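Local structure of endoglucanase E-5 (Thermobifida fusca, 2CKS) at residues A[30-35]-A[263-268]; A[40-45]-A[267-272]; A[59-64]-A[97-102]; A[276-281]-A[292-297]. The protein hydrolyses internal beta-1,4-glucosidic linkages in cellulose, lichenin and cereal beta-D-glucans, through its family 5 glycoside hydrolase catalytic domain. One frame throughout, in Å; residues are numbered along the deposited sequence.

Contact 1. Residues A[30-35]-A[263-268]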
loop_
_atom_site.group_PDB
_atom_site.type_symbol
_atom_site.label_atom_id
_atom_site.label_comp_id
_atom_site.label_asym_id
_atom_site.label_seq_id
_atom_site.Cartn_x
_atom_site.Cartn_y
_atom_site.Cartn_z
ATOM N N GLY A 30 -7.444 4.529 2.330
ATOM C CA GLY A 30 -8.071 3.892 1.195
ATOM C C GLY A 30 -7.940 2.388 1.215
ATOM O O GLY A 30 -7.922 1.786 2.273
ATOM N N MET A 31 -7.856 1.803 0.023
ATOM C CA MET A 31 -7.900 0.368 -0.158
ATOM C C MET A 31 -6.770 -0.095 -1.041
ATOM O O MET A 31 -6.358 0.605 -1.964
ATOM C CB MET A 31 -9.203 -0.024 -0.864
ATOM C CG MET A 31 -10.465 0.146 -0.042
ATOM S SD MET A 31 -10.469 -0.856 1.481
ATOM C CE MET A 31 -10.313 -2.498 0.802
ATOM N N SER A 32 -6.301 -1.297 -0.763
ATOM C CA SER A 32 -5.418 -2.033 -1.648
ATOM C C SER A 32 -6.218 -2.988 -2.509
ATOM O O SER A 32 -7.111 -3.663 -2.007
ATOM C CB SER A 32 -4.419 -2.850 -0.840
ATOM O OG SER A 32 -3.483 -3.490 -1.698
ATOM N N THR A 33 -5.905 -3.065 -3.794
ATOM C CA THR A 33 -6.387 -4.179 -4.600
ATOM C C THR A 33 -5.731 -5.451 -4.102
ATOM O O THR A 33 -4.720 -5.425 -3.386
ATOM C CB THR A 33 -6.071 -4.033 -6.115
ATOM O OG1 THR A 33 -4.670 -4.233 -6.350
ATOM C CG2 THR A 33 -6.400 -2.632 -6.629
ATOM N N HIS A 34 -6.311 -6.577 -4.493
ATOM C CA HIS A 34 -5.639 -7.852 -4.343
ATOM C C HIS A 34 -4.751 -7.967 -5.584
ATOM O O HIS A 34 -4.652 -7.032 -6.383
ATOM C CB HIS A 34 -6.670 -8.974 -4.230
ATOM C CG HIS A 34 -6.161 -10.219 -3.563
ATOM N ND1 HIS A 34 -6.954 -10.985 -2.733
ATOM C CD2 HIS A 34 -4.961 -10.845 -3.612
ATOM C CE1 HIS A 34 -6.261 -12.023 -2.299
ATOM N NE2 HIS A 34 -5.049 -11.960 -2.816
ATOM N N GLY A 35 -4.097 -9.095 -5.772
ATOM C CA GLY A 35 -3.177 -9.228 -6.878
ATOM C C GLY A 35 -3.926 -9.117 -8.186
ATOM O O GLY A 35 -4.927 -9.802 -8.371
ATOM N N THR A 263 -3.918 1.723 3.563
ATOM C CA THR A 263 -4.729 1.061 2.549
ATOM C C THR A 263 -5.027 -0.350 3.026
ATOM O O THR A 263 -4.105 -1.147 3.214
ATOM C CB THR A 263 -4.009 1.035 1.162
ATOM O OG1 THR A 263 -2.620 0.699 1.306
ATOM C CG2 THR A 263 -4.020 2.398 0.519
ATOM N N LYS A 264 -6.308 -0.668 3.210
ATOM C CA LYS A 264 -6.700 -1.961 3.746
ATOM C C LYS A 264 -6.658 -3.045 2.672
ATOM O O LYS A 264 -7.022 -2.816 1.520
ATOM C CB LYS A 264 -8.106 -1.904 4.354
ATOM C CG LYS A 264 -8.585 -3.248 4.892
ATOM C CD LYS A 264 -9.880 -3.166 5.646
ATOM C CE LYS A 264 -10.158 -4.472 6.354
ATOM N NZ LYS A 264 -10.181 -5.632 5.417
ATOM N N TRP A 265 -6.225 -4.231 3.081
ATOM C CA TRP A 265 -6.256 -5.426 2.252
ATOM C C TRP A 265 -7.622 -6.074 2.468
ATOM O O TRP A 265 -7.935 -6.436 3.600
ATOM C CB TRP A 265 -5.159 -6.358 2.760
ATOM C CG TRP A 265 -4.844 -7.555 1.930
ATOM C CD1 TRP A 265 -5.099 -8.850 2.253
ATOM C CD2 TRP A 265 -4.137 -7.588 0.678
ATOM N NE1 TRP A 265 -4.640 -9.685 1.265
ATOM C CE2 TRP A 265 -4.041 -8.937 0.290
ATOM C CE3 TRP A 265 -3.594 -6.611 -0.166
ATOM C CZ2 TRP A 265 -3.418 -9.335 -0.891
ATOM C CZ3 TRP A 265 -2.983 -7.005 -1.343
ATOM C CH2 TRP A 265 -2.897 -8.360 -1.689
ATOM N N ASN A 266 -8.473 -6.220 1.451
ATOM C CA ASN A 266 -8.254 -5.800 0.067
ATOM C C ASN A 266 -9.607 -5.575 -0.640
ATOM O O ASN A 266 -10.652 -6.015 -0.143
ATOM C CB ASN A 266 -7.443 -6.862 -0.677
ATOM C CG ASN A 266 -8.146 -8.207 -0.723
ATOM O OD1 ASN A 266 -9.052 -8.414 -1.532
ATOM N ND2 ASN A 266 -7.753 -9.122 0.169
ATOM N N TYR A 267 -9.558 -4.906 -1.796
ATOM C CA TYR A 267 -10.720 -4.551 -2.613
ATOM C C TYR A 267 -10.942 -5.616 -3.695
ATOM O O TYR A 267 -10.568 -5.438 -4.870
ATOM C CB TYR A 267 -10.479 -3.177 -3.255
ATOM C CG TYR A 267 -11.725 -2.436 -3.671
ATOM C CD1 TYR A 267 -12.628 -1.952 -2.720
ATOM C CD2 TYR A 267 -11.998 -2.201 -5.014
ATOM C CE1 TYR A 267 -13.762 -1.250 -3.100
ATOM C CE2 TYR A 267 -13.144 -1.504 -5.401
ATOM C CZ TYR A 267 -14.018 -1.034 -4.440
ATOM O OH TYR A 267 -15.154 -0.359 -4.832
ATOM N N SER A 268 -11.484 -6.750 -3.277
ATOM C CA SER A 268 -11.774 -7.879 -4.167
ATOM C C SER A 268 -12.907 -8.696 -3.572
ATOM O O SER A 268 -13.339 -8.446 -2.450
ATOM C CB SER A 268 -10.549 -8.777 -4.352
ATOM O OG SER A 268 -10.441 -9.733 -3.314
HETATM O O HOH W 1 -8.573 -6.528 -6.471
#
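S32 is held at both ends of its backbone, N and O, by the segment 263-268: its N donates to K264 O at 2.8 Å (N-H...O angle 169°), and its O accepts from Y267 N, which lies in the carbonyl plane. With K264 N donating to G30 O, these bonds hold strands 30-32 and 263-265 parallel, their axes 3.9 Å apart at closest. Packing is tight on both faces of this pairing. On one, the M31 chain, bent at chi2 and chi3 (both -60°), curls its methyl back over the neighbouring backbone, CE reaching K264 O at 3.4 Å, while the M31 and Y267 side chains cross at about a right angle, M31 CG touching Y267 CD1 at 4.0 Å. On the other, the rim of W265 meets S32 OG at its edge and T33 O, 3.1 Å from CZ3, and CZ2 lies over one face of the H34 ring; the ring planes are inclined obliquely, at 52°. The peptide bond before N266 is cis. Beyond it the fit is looser: H34 N and Y267 O do not bond directly but share a water, 3.0 Å from H34 N, and S268 OG only skirts the edge of the H34 ring. Such pairing of the first strand with the last closes a TIM barrel, and W265, about 4 Å from the side chain of the probable nucleophile E231, lines the catalytic centre characteristic of family 5 glycoside hydrolases.

Contact 2. Residues A[40-45]-A[267-272]; sequences DHCLTD and YSDDFR. With ZN (zinc ion), chain D.
C42, in one of its two conformers, turns its sulfur toward D269, bringing two loops at the C-terminal side of the TIM barrel together: the 3-10 turn 40-42, closed by L43 N to D40 O, and the loop following the last barrel strand. In this conformer the side chain leaves the backbone with SG anti to the carbonyl carbon (chi1 -76°), which sets C42 SG 3.2 Å from D269 OD1 and 3.8 Å from S268 CA. That sulfur is half of the disulfide to C282, so the two loops meet around a covalent tie to a third part of the chain; D269 also bonds C282. The H41 and D269 side chains cross at about a right angle, with ring and carboxylate planes 65° apart, and H41 NE2 stays 4.2 Å from D269 OD1, too far for direct bonding. A water in the plane of the imidazole fills the interval, lying 2.8 Å from H41 NE2 and donating to D269 OD1. S268 OG, which donates to N266 OD1, accepts from D270 N at 3.1 Å, an ST turn. R272 NH1 makes a salt bridge to D270 OD1 on its syn lone pair, the oxygen lying in the guanidinium plane. At the far end of 40-45, where T44 caps helix 45-54, D45 OD1, also in one of two conformers, binds a zinc ion at 1.9 Å, and D49 is its other protein ligand.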
loop_
_atom_site.group_PDB
_atom_site.type_symbol
_atom_site.label_atom_id
_atom_site.label_comp_id
_atom_site.label_asym_id
_atom_site.label_seq_id
_atom_site.Cartn_x
_atom_site.Cartn_y
_atom_site.Cartn_z
ATOM N N ASP A 40 -8.205 -9.039 -11.320
ATOM C CA ASP A 40 -8.290 -7.957 -12.273
ATOM C C ASP A 40 -9.738 -7.640 -12.599
ATOM O O ASP A 40 -10.080 -6.484 -12.831
ATOM C CB ASP A 40 -7.584 -8.357 -13.555
ATOM C CG ASP A 40 -7.254 -7.188 -14.407
ATOM O OD1 ASP A 40 -7.444 -7.294 -15.641
ATOM O OD2 ASP A 40 -6.806 -6.128 -13.926
ATOM N N HIS A 41 -10.582 -8.676 -12.622
ATOM C CA HIS A 41 -12.011 -8.517 -12.929
ATOM C C HIS A 41 -12.802 -7.722 -11.867
ATOM O O HIS A 41 -13.945 -7.314 -12.121
ATOM C CB HIS A 41 -12.664 -9.894 -13.238
ATOM C CG HIS A 41 -12.621 -10.868 -12.098
ATOM N ND1 HIS A 41 -11.442 -11.370 -11.586
ATOM C CD2 HIS A 41 -13.616 -11.441 -11.380
ATOM C CE1 HIS A 41 -11.714 -12.187 -10.581
ATOM N NE2 HIS A 41 -13.025 -12.251 -10.439
ATOM N N CYS A 42 -12.201 -7.503 -10.695
ATOM C CA CYS A 42 -12.793 -6.670 -9.647
ATOM C C CYS A 42 -12.483 -5.190 -9.803
ATOM O O CYS A 42 -12.949 -4.379 -9.009
ATOM C CB CYS A 42 -12.299 -7.115 -8.270
ATOM S SG CYS A 42 -13.080 -8.626 -7.697
ATOM N N LEU A 43 -11.680 -4.841 -10.803
ATOM C CA LEU A 43 -11.248 -3.459 -11.004
ATOM C C LEU A 43 -11.831 -2.950 -12.313
ATOM O O LEU A 43 -11.286 -3.152 -13.378
ATOM C CB LEU A 43 -9.722 -3.370 -11.009
ATOM C CG LEU A 43 -9.021 -4.078 -9.847
ATOM C CD1 LEU A 43 -7.518 -4.009 -10.021
ATOM C CD2 LEU A 43 -9.441 -3.477 -8.532
ATOM N N THR A 44 -12.989 -2.323 -12.201
ATOM C CA THR A 44 -13.736 -1.851 -13.351
ATOM C C THR A 44 -14.094 -0.392 -13.174
ATOM O O THR A 44 -13.912 0.192 -12.106
ATOM C CB THR A 44 -15.047 -2.672 -13.532
ATOM O OG1 THR A 44 -15.912 -2.490 -12.399
ATOM C CG2 THR A 44 -14.785 -4.173 -13.567
ATOM N N ASP A 45 -14.619 0.213 -14.230
ATOM C CA ASP A 45 -15.128 1.577 -14.120
ATOM C C ASP A 45 -16.100 1.654 -12.949
ATOM O O ASP A 45 -15.994 2.540 -12.103
ATOM C CB ASP A 45 -15.828 2.003 -15.414
ATOM C CG ASP A 45 -16.749 3.195 -15.213
ATOM O OD1 ASP A 45 -16.268 4.276 -14.815
ATOM O OD2 ASP A 45 -17.982 3.154 -15.417
ATOM N N TYR A 267 -9.558 -4.906 -1.796
ATOM C CA TYR A 267 -10.720 -4.551 -2.613
ATOM C C TYR A 267 -10.942 -5.616 -3.695
ATOM O O TYR A 267 -10.568 -5.438 -4.870
ATOM C CB TYR A 267 -10.479 -3.177 -3.255
ATOM C CG TYR A 267 -11.725 -2.436 -3.671
ATOM C CD1 TYR A 267 -12.628 -1.952 -2.720
ATOM C CD2 TYR A 267 -11.998 -2.201 -5.014
ATOM C CE1 TYR A 267 -13.762 -1.250 -3.100
ATOM C CE2 TYR A 267 -13.144 -1.504 -5.401
ATOM C CZ TYR A 267 -14.018 -1.034 -4.440
ATOM O OH TYR A 267 -15.154 -0.359 -4.832
ATOM N N SER A 268 -11.484 -6.750 -3.277
ATOM C CA SER A 268 -11.774 -7.879 -4.167
ATOM C C SER A 268 -12.907 -8.696 -3.572
ATOM O O SER A 268 -13.339 -8.446 -2.450
ATOM C CB SER A 268 -10.549 -8.777 -4.352
ATOM O OG SER A 268 -10.441 -9.733 -3.314
ATOM N N ASP A 269 -13.345 -9.700 -4.325
ATOM C CA ASP A 269 -14.340 -10.654 -3.850
ATOM C C ASP A 269 -13.740 -12.045 -3.634
ATOM O O ASP A 269 -14.415 -13.059 -3.803
ATOM C CB ASP A 269 -15.563 -10.670 -4.777
ATOM C CG ASP A 269 -15.287 -11.303 -6.121
ATOM O OD1 ASP A 269 -14.104 -11.459 -6.505
ATOM O OD2 ASP A 269 -16.224 -11.673 -6.865
ATOM N N ASP A 270 -12.481 -12.079 -3.225
ATOM C CA ASP A 270 -11.848 -13.313 -2.772
ATOM C C ASP A 270 -12.668 -13.922 -1.633
ATOM O O ASP A 270 -13.377 -13.210 -0.917
ATOM C CB ASP A 270 -10.427 -13.024 -2.300
ATOM C CG ASP A 270 -9.682 -14.269 -1.931
ATOM O OD1 ASP A 270 -9.066 -14.272 -0.841
ATOM O OD2 ASP A 270 -9.664 -15.286 -2.659
ATOM N N PHE A 271 -12.566 -15.235 -1.449
ATOM C CA PHE A 271 -13.356 -15.914 -0.416
ATOM C C PHE A 271 -12.992 -15.530 1.021
ATOM O O PHE A 271 -13.813 -15.665 1.931
ATOM C CB PHE A 271 -13.274 -17.440 -0.591
ATOM C CG PHE A 271 -11.975 -18.048 -0.133
ATOM C CD1 PHE A 271 -10.924 -18.232 -1.023
ATOM C CD2 PHE A 271 -11.813 -18.463 1.191
ATOM C CE1 PHE A 271 -9.725 -18.804 -0.602
ATOM C CE2 PHE A 271 -10.618 -19.033 1.620
ATOM C CZ PHE A 271 -9.572 -19.204 0.729
ATOM N N ARG A 272 -11.769 -15.073 1.225
ATOM C CA ARG A 272 -11.278 -14.783 2.561
ATOM C C ARG A 272 -11.994 -13.587 3.177
ATOM O O ARG A 272 -12.489 -12.708 2.471
ATOM C CB ARG A 272 -9.779 -14.542 2.523
ATOM C CG ARG A 272 -8.978 -15.774 2.122
ATOM C CD ARG A 272 -7.494 -15.498 2.007
ATOM N NE ARG A 272 -6.729 -16.681 1.624
ATOM C CZ ARG A 272 -6.591 -17.142 0.379
ATOM N NH1 ARG A 272 -7.166 -16.537 -0.655
ATOM N NH2 ARG A 272 -5.864 -18.233 0.166
HETATM ZN ZN ZN D . -17.230 5.826 -14.374
HETATM O O HOH W 2 -13.520 -13.506 -7.972
#

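Contact 3. Residues A[59-64]-A[97-102]; sequences IIRLSM and IVDWHI
D99 OD1 is the focus of the contact, approached by R61, S63 and H101. S63 OG donates to the anti lone pair of D99 OD1 at 2.9 Å, and H101 ND1 to the syn side of OD1 at 2.6 Å, close to the imidazole plane. R61 comes over the top instead: guanidinium and carboxylate are stacked with planes 11° apart, OD1 sits 3.1 Å above the centre of the guanidinium, and the NH2 to OD1 salt bridge is one of charge alone, because no N-H points at the oxygen. The arginine's own N-H groups go to partners that include E135, N138, S32 and the probable nucleophile E231. Its chain runs extended from CG to NE, with CG opposite the backbone N (chi1 174°), which carries the charged group past I97 and along D99. The aspartate thus positions H101 and helps hold R61 flat beside the active site. An asparagine at D99 would probably weaken the hold on R61, leaving its stacked face without a countercharge and H101 ND1 with a poorer acceptor. Behind this polar cluster, five backbone bonds, among them L62 N to I97 O at 2.8 Å, fix the parallel register, R61 opposite I97 and S63 opposite D99. On the outward face M64 CE rests 3.4 Å from W100 CZ3. These strands are the second and third of the barrel, joined by the beta-alpha-beta crossover through helix 75-90; L62 and M64 pack on that helix, while V98 and W100 lean on helix 112-126.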
loop_
_atom_site.group_PDB
_atom_site.type_symbol
_atom_site.label_atom_id
_atom_site.label_comp_id
_atom_site.label_asym_id
_atom_site.label_seq_id
_atom_site.Cartn_x
_atom_site.Cartn_y
_atom_site.Cartn_z
ATOM N N ILE A 59 -7.030 7.142 -1.683
ATOM C CA ILE A 59 -5.876 6.481 -2.271
ATOM C C ILE A 59 -6.214 5.019 -2.566
ATOM O O ILE A 59 -7.017 4.391 -1.858
ATOM C CB ILE A 59 -4.683 6.632 -1.282
ATOM C CG1 ILE A 59 -3.368 6.102 -1.849
ATOM C CG2 ILE A 59 -4.975 5.972 0.048
ATOM C CD1 ILE A 59 -2.154 6.668 -1.112
ATOM N N ILE A 60 -5.616 4.503 -3.629
ATOM C CA ILE A 60 -5.721 3.100 -4.007
ATOM C C ILE A 60 -4.309 2.574 -4.206
ATOM O O ILE A 60 -3.475 3.215 -4.848
ATOM C CB ILE A 60 -6.579 2.902 -5.288
ATOM C CG1 ILE A 60 -6.754 1.404 -5.591
ATOM C CG2 ILE A 60 -5.990 3.616 -6.488
ATOM C CD1 ILE A 60 -7.773 1.101 -6.638
ATOM N N ARG A 61 -4.048 1.409 -3.643
ATOM C CA ARG A 61 -2.797 0.716 -3.865
ATOM C C ARG A 61 -3.029 -0.375 -4.900
ATOM O O ARG A 61 -3.909 -1.228 -4.736
ATOM C CB ARG A 61 -2.317 0.138 -2.552
ATOM C CG ARG A 61 -1.097 -0.751 -2.621
ATOM C CD ARG A 61 -0.875 -1.294 -1.267
ATOM N NE ARG A 61 0.350 -2.014 -0.999
ATOM C CZ ARG A 61 0.397 -3.272 -0.566
ATOM N NH1 ARG A 61 -0.685 -4.035 -0.472
ATOM N NH2 ARG A 61 1.559 -3.784 -0.244
ATOM N N LEU A 62 -2.250 -0.322 -5.977
ATOM C CA LEU A 62 -2.332 -1.286 -7.063
ATOM C C LEU A 62 -1.297 -2.385 -6.852
ATOM O O LEU A 62 -0.103 -2.175 -7.061
ATOM C CB LEU A 62 -2.097 -0.572 -8.396
ATOM C CG LEU A 62 -3.017 0.619 -8.676
ATOM C CD1 LEU A 62 -2.570 1.345 -9.938
ATOM C CD2 LEU A 62 -4.462 0.184 -8.793
ATOM N N SER A 63 -1.751 -3.556 -6.417
ATOM C CA SER A 63 -0.861 -4.618 -5.992
ATOM C C SER A 63 -0.578 -5.550 -7.153
ATOM O O SER A 63 -1.462 -6.260 -7.622
ATOM C CB SER A 63 -1.457 -5.389 -4.814
ATOM O OG SER A 63 -1.541 -4.546 -3.671
ATOM N N MET A 64 0.657 -5.518 -7.619
ATOM C CA MET A 64 1.098 -6.363 -8.717
ATOM C C MET A 64 2.121 -7.372 -8.213
ATOM O O MET A 64 3.283 -7.039 -7.987
ATOM C CB MET A 64 1.718 -5.511 -9.821
ATOM C CG MET A 64 2.145 -6.309 -11.063
ATOM S SD MET A 64 2.877 -5.265 -12.316
ATOM C CE MET A 64 4.487 -4.957 -11.567
ATOM N N ILE A 97 -0.779 4.162 -5.146
ATOM C CA ILE A 97 0.472 3.513 -4.793
ATOM C C ILE A 97 0.721 2.398 -5.786
ATOM O O ILE A 97 -0.113 1.514 -5.943
ATOM C CB ILE A 97 0.415 2.921 -3.388
ATOM C CG1 ILE A 97 0.118 4.020 -2.377
ATOM C CG2 ILE A 97 1.722 2.185 -3.078
ATOM C CD1 ILE A 97 -0.094 3.521 -0.975
ATOM N N VAL A 98 1.870 2.441 -6.452
ATOM C CA VAL A 98 2.276 1.381 -7.357
ATOM C C VAL A 98 3.072 0.383 -6.537
ATOM O O VAL A 98 4.182 0.684 -6.090
ATOM C CB VAL A 98 3.117 1.934 -8.501
ATOM C CG1 VAL A 98 3.589 0.813 -9.433
ATOM C CG2 VAL A 98 2.317 2.998 -9.261
ATOM N N ASP A 99 2.482 -0.788 -6.322
ATOM C CA ASP A 99 3.010 -1.784 -5.400
ATOM C C ASP A 99 3.668 -2.945 -6.148
ATOM O O ASP A 99 3.010 -3.786 -6.748
ATOM C CB ASP A 99 1.898 -2.270 -4.471
ATOM C CG ASP A 99 2.248 -3.540 -3.733
ATOM O OD1 ASP A 99 1.307 -4.290 -3.405
ATOM O OD2 ASP A 99 3.415 -3.863 -3.422
ATOM N N TRP A 100 4.992 -2.937 -6.108
ATOM C CA TRP A 100 5.833 -4.040 -6.562
ATOM C C TRP A 100 5.739 -5.145 -5.517
ATOM O O TRP A 100 6.459 -5.151 -4.521
ATOM C CB TRP A 100 7.255 -3.501 -6.725
ATOM C CG TRP A 100 8.207 -4.446 -7.361
ATOM C CD1 TRP A 100 9.202 -5.143 -6.750
ATOM C CD2 TRP A 100 8.263 -4.793 -8.741
ATOM N NE1 TRP A 100 9.890 -5.898 -7.670
ATOM C CE2 TRP A 100 9.321 -5.707 -8.902
ATOM C CE3 TRP A 100 7.522 -4.422 -9.868
ATOM C CZ2 TRP A 100 9.645 -6.252 -10.138
ATOM C CZ3 TRP A 100 7.845 -4.954 -11.085
ATOM C CH2 TRP A 100 8.899 -5.860 -11.220
ATOM N N HIS A 101 4.815 -6.073 -5.741
ATOM C CA HIS A 101 4.301 -6.925 -4.679
ATOM C C HIS A 101 5.086 -8.215 -4.532
ATOM O O HIS A 101 4.588 -9.310 -4.801
ATOM C CB HIS A 101 2.807 -7.196 -4.876
ATOM C CG HIS A 101 2.111 -7.657 -3.642
ATOM N ND1 HIS A 101 1.557 -6.785 -2.729
ATOM C CD2 HIS A 101 1.868 -8.904 -3.170
ATOM C CE1 HIS A 101 1.002 -7.477 -1.749
ATOM N NE2 HIS A 101 1.170 -8.765 -1.995
ATOM N N ILE A 102 6.329 -8.066 -4.099
ATOM C CA ILE A 102 7.167 -9.214 -3.799
ATOM C C ILE A 102 6.716 -9.833 -2.485
ATOM O O ILE A 102 6.216 -9.136 -1.590
ATOM C CB ILE A 102 8.667 -8.839 -3.766
ATOM C CG1 ILE A 102 8.989 -7.861 -2.625
ATOM C CG2 ILE A 102 9.099 -8.280 -5.113
ATOM C CD1 ILE A 102 9.800 -8.484 -1.490
#

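Contact 4. Residues A[276-281]-A[292-297]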
loop_
_atom_site.group_PDB
_atom_site.type_symbol
_atom_site.label_atom_id
_atom_site.label_comp_id
_atom_site.label_asym_id
_atom_site.label_seq_id
_atom_site.Cartn_x
_atom_site.Cartn_y
_atom_site.Cartn_z
ATOM N N VAL A 276 -13.176 -7.406 0.844
ATOM C CA VAL A 276 -14.364 -6.684 1.271
ATOM C C VAL A 276 -15.678 -7.140 0.645
ATOM O O VAL A 276 -16.722 -6.891 1.222
ATOM C CB VAL A 276 -14.214 -5.157 1.045
ATOM C CG1 VAL A 276 -13.096 -4.590 1.902
ATOM C CG2 VAL A 276 -14.033 -4.830 -0.439
ATOM N N PHE A 277 -15.638 -7.762 -0.532
ATOM C CA PHE A 277 -16.857 -8.184 -1.231
ATOM C C PHE A 277 -17.085 -9.686 -1.143
ATOM O O PHE A 277 -16.149 -10.483 -1.058
ATOM C CB PHE A 277 -16.808 -7.784 -2.697
ATOM C CG PHE A 277 -16.651 -6.308 -2.914
ATOM C CD1 PHE A 277 -17.583 -5.412 -2.401
ATOM C CD2 PHE A 277 -15.554 -5.806 -3.590
ATOM C CE1 PHE A 277 -17.429 -4.045 -2.588
ATOM C CE2 PHE A 277 -15.396 -4.432 -3.779
ATOM C CZ PHE A 277 -16.333 -3.555 -3.277
ATOM N N GLN A 278 -18.352 -10.072 -1.203
ATOM C CA GLN A 278 -18.713 -11.480 -1.173
ATOM C C GLN A 278 -18.379 -12.088 -2.522
ATOM O O GLN A 278 -18.603 -11.461 -3.545
ATOM C CB GLN A 278 -20.212 -11.648 -0.920
ATOM C CG GLN A 278 -20.699 -11.120 0.423
ATOM C CD GLN A 278 -20.304 -11.980 1.610
ATOM O OE1 GLN A 278 -20.774 -11.750 2.736
ATOM N NE2 GLN A 278 -19.445 -12.949 1.385
ATOM N N PRO A 279 -17.858 -13.306 -2.545
ATOM C CA PRO A 279 -17.608 -13.984 -3.820
ATOM C C PRO A 279 -18.775 -13.877 -4.804
ATOM O O PRO A 279 -19.935 -14.085 -4.436
ATOM C CB PRO A 279 -17.372 -15.433 -3.390
ATOM C CG PRO A 279 -16.724 -15.297 -2.067
ATOM C CD PRO A 279 -17.414 -14.122 -1.404
ATOM N N GLY A 280 -18.456 -13.552 -6.051
ATOM C CA GLY A 280 -19.456 -13.351 -7.082
ATOM C C GLY A 280 -19.830 -11.907 -7.335
ATOM O O GLY A 280 -20.450 -11.600 -8.341
ATOM N N THR A 281 -19.474 -11.017 -6.413
ATOM C CA THR A 281 -19.834 -9.620 -6.537
ATOM C C THR A 281 -19.231 -9.020 -7.787
ATOM O O THR A 281 -19.889 -8.279 -8.507
ATOM C CB THR A 281 -19.342 -8.828 -5.323
ATOM O OG1 THR A 281 -19.962 -9.325 -4.135
ATOM C CG2 THR A 281 -19.785 -7.365 -5.424
ATOM N N SER A 292 -23.514 -6.842 -0.417
ATOM C CA SER A 292 -22.338 -7.443 -1.042
ATOM C C SER A 292 -21.091 -7.341 -0.170
ATOM O O SER A 292 -20.064 -7.902 -0.520
ATOM C CB SER A 292 -22.052 -6.775 -2.384
ATOM O OG SER A 292 -21.632 -5.440 -2.182
ATOM N N LEU A 293 -21.164 -6.615 0.946
ATOM C CA LEU A 293 -19.997 -6.436 1.812
ATOM C C LEU A 293 -19.879 -7.478 2.899
ATOM O O LEU A 293 -20.848 -7.754 3.627
ATOM C CB LEU A 293 -20.025 -5.066 2.483
ATOM C CG LEU A 293 -20.140 -3.868 1.550
ATOM C CD1 LEU A 293 -20.145 -2.590 2.375
ATOM C CD2 LEU A 293 -19.027 -3.853 0.522
ATOM N N LYS A 294 -18.676 -8.019 3.044
ATOM C CA LYS A 294 -18.327 -8.802 4.219
ATOM C C LYS A 294 -18.277 -7.846 5.412
ATOM O O LYS A 294 -18.293 -6.623 5.244
ATOM C CB LYS A 294 -16.969 -9.486 4.040
ATOM C CG LYS A 294 -16.906 -10.500 2.898
ATOM C CD LYS A 294 -15.894 -11.595 3.183
ATOM C CE LYS A 294 -15.621 -12.481 1.976
ATOM N NZ LYS A 294 -14.782 -11.800 0.910
ATOM N N ALA A 295 -18.211 -8.400 6.615
ATOM C CA ALA A 295 -18.160 -7.588 7.830
ATOM C C ALA A 295 -17.000 -6.587 7.813
ATOM O O ALA A 295 -17.177 -5.419 8.157
ATOM C CB ALA A 295 -18.061 -8.486 9.037
ATOM N N SER A 296 -15.826 -7.048 7.384
ATOM C CA SER A 296 -14.638 -6.197 7.291
ATOM C C SER A 296 -14.848 -5.084 6.270
ATOM O O SER A 296 -14.338 -3.974 6.437
ATOM C CB SER A 296 -13.400 -7.038 6.926
ATOM O OG SER A 296 -13.489 -7.560 5.612
ATOM N N GLY A 297 -15.599 -5.389 5.216
ATOM C CA GLY A 297 -15.962 -4.425 4.193
ATOM C C GLY A 297 -16.843 -3.304 4.711
ATOM O O GLY A 297 -16.596 -2.137 4.437
#
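A single backbone bridge, F277 with L293, joins the loop after the last barrel strand to the lead-in of the C-terminal helix 295-304, with K294 at its N-cap position. Two backbone bonds define the bridge: K294 N donates to V276 O at 2.9 Å, and Q278 N to S292 O at 2.8 Å. The lysine side chain then doubles back: bent at its last torsion (chi4 73°), it brings NZ within 2.7 Å of F277 O, above that carbonyl's plane, while CG passes 3.8 Å from Q278 NE2. NZ is also within bonding range of A275 O, D270 O and R272 O; with three N-H for four carbonyls, some must share a hydrogen. A methionine in its place would probably leave these carbonyls without their shared donor and let the loop shift. F277 and L293 run side by side, CE1 to CD2 3.5 Å, and V276 CG2 covers the centre of one phenyl face. G297 fits closely under V276, its CA 3.7 Å from V276 CG1. T281 OG1 and N both bond Q278 O in a type II turn, Q278 to T281, leading into helix 281-284. V276 reaches V300 of helix 295-304, and F277 meets Y267, beyond barrel strand 262-265, edge-to-face.

In the fold
Contacts 1 and 3 belong to the eight-stranded parallel barrel, their centres 9 Å apart. Strands 29-32 and 59-65 are neighbours, so the two contacts run through four consecutive strands around the closure: 262-265, 29-32, 59-65 and 95-101. Along the chain, contact 3 spans one local crossover, whereas contact 1 brings together parts more than 200 residues apart. Contact 2 shares Y267 and S268 with contact 1 and continues it outward, centre 9 Å away. Contact 4 follows in sequence, its centre about 10 Å from that of contact 2, to which it is directly joined, and about 21 Å from that of contact 3. The series therefore leads from the catalytic centre to the C-terminal helix.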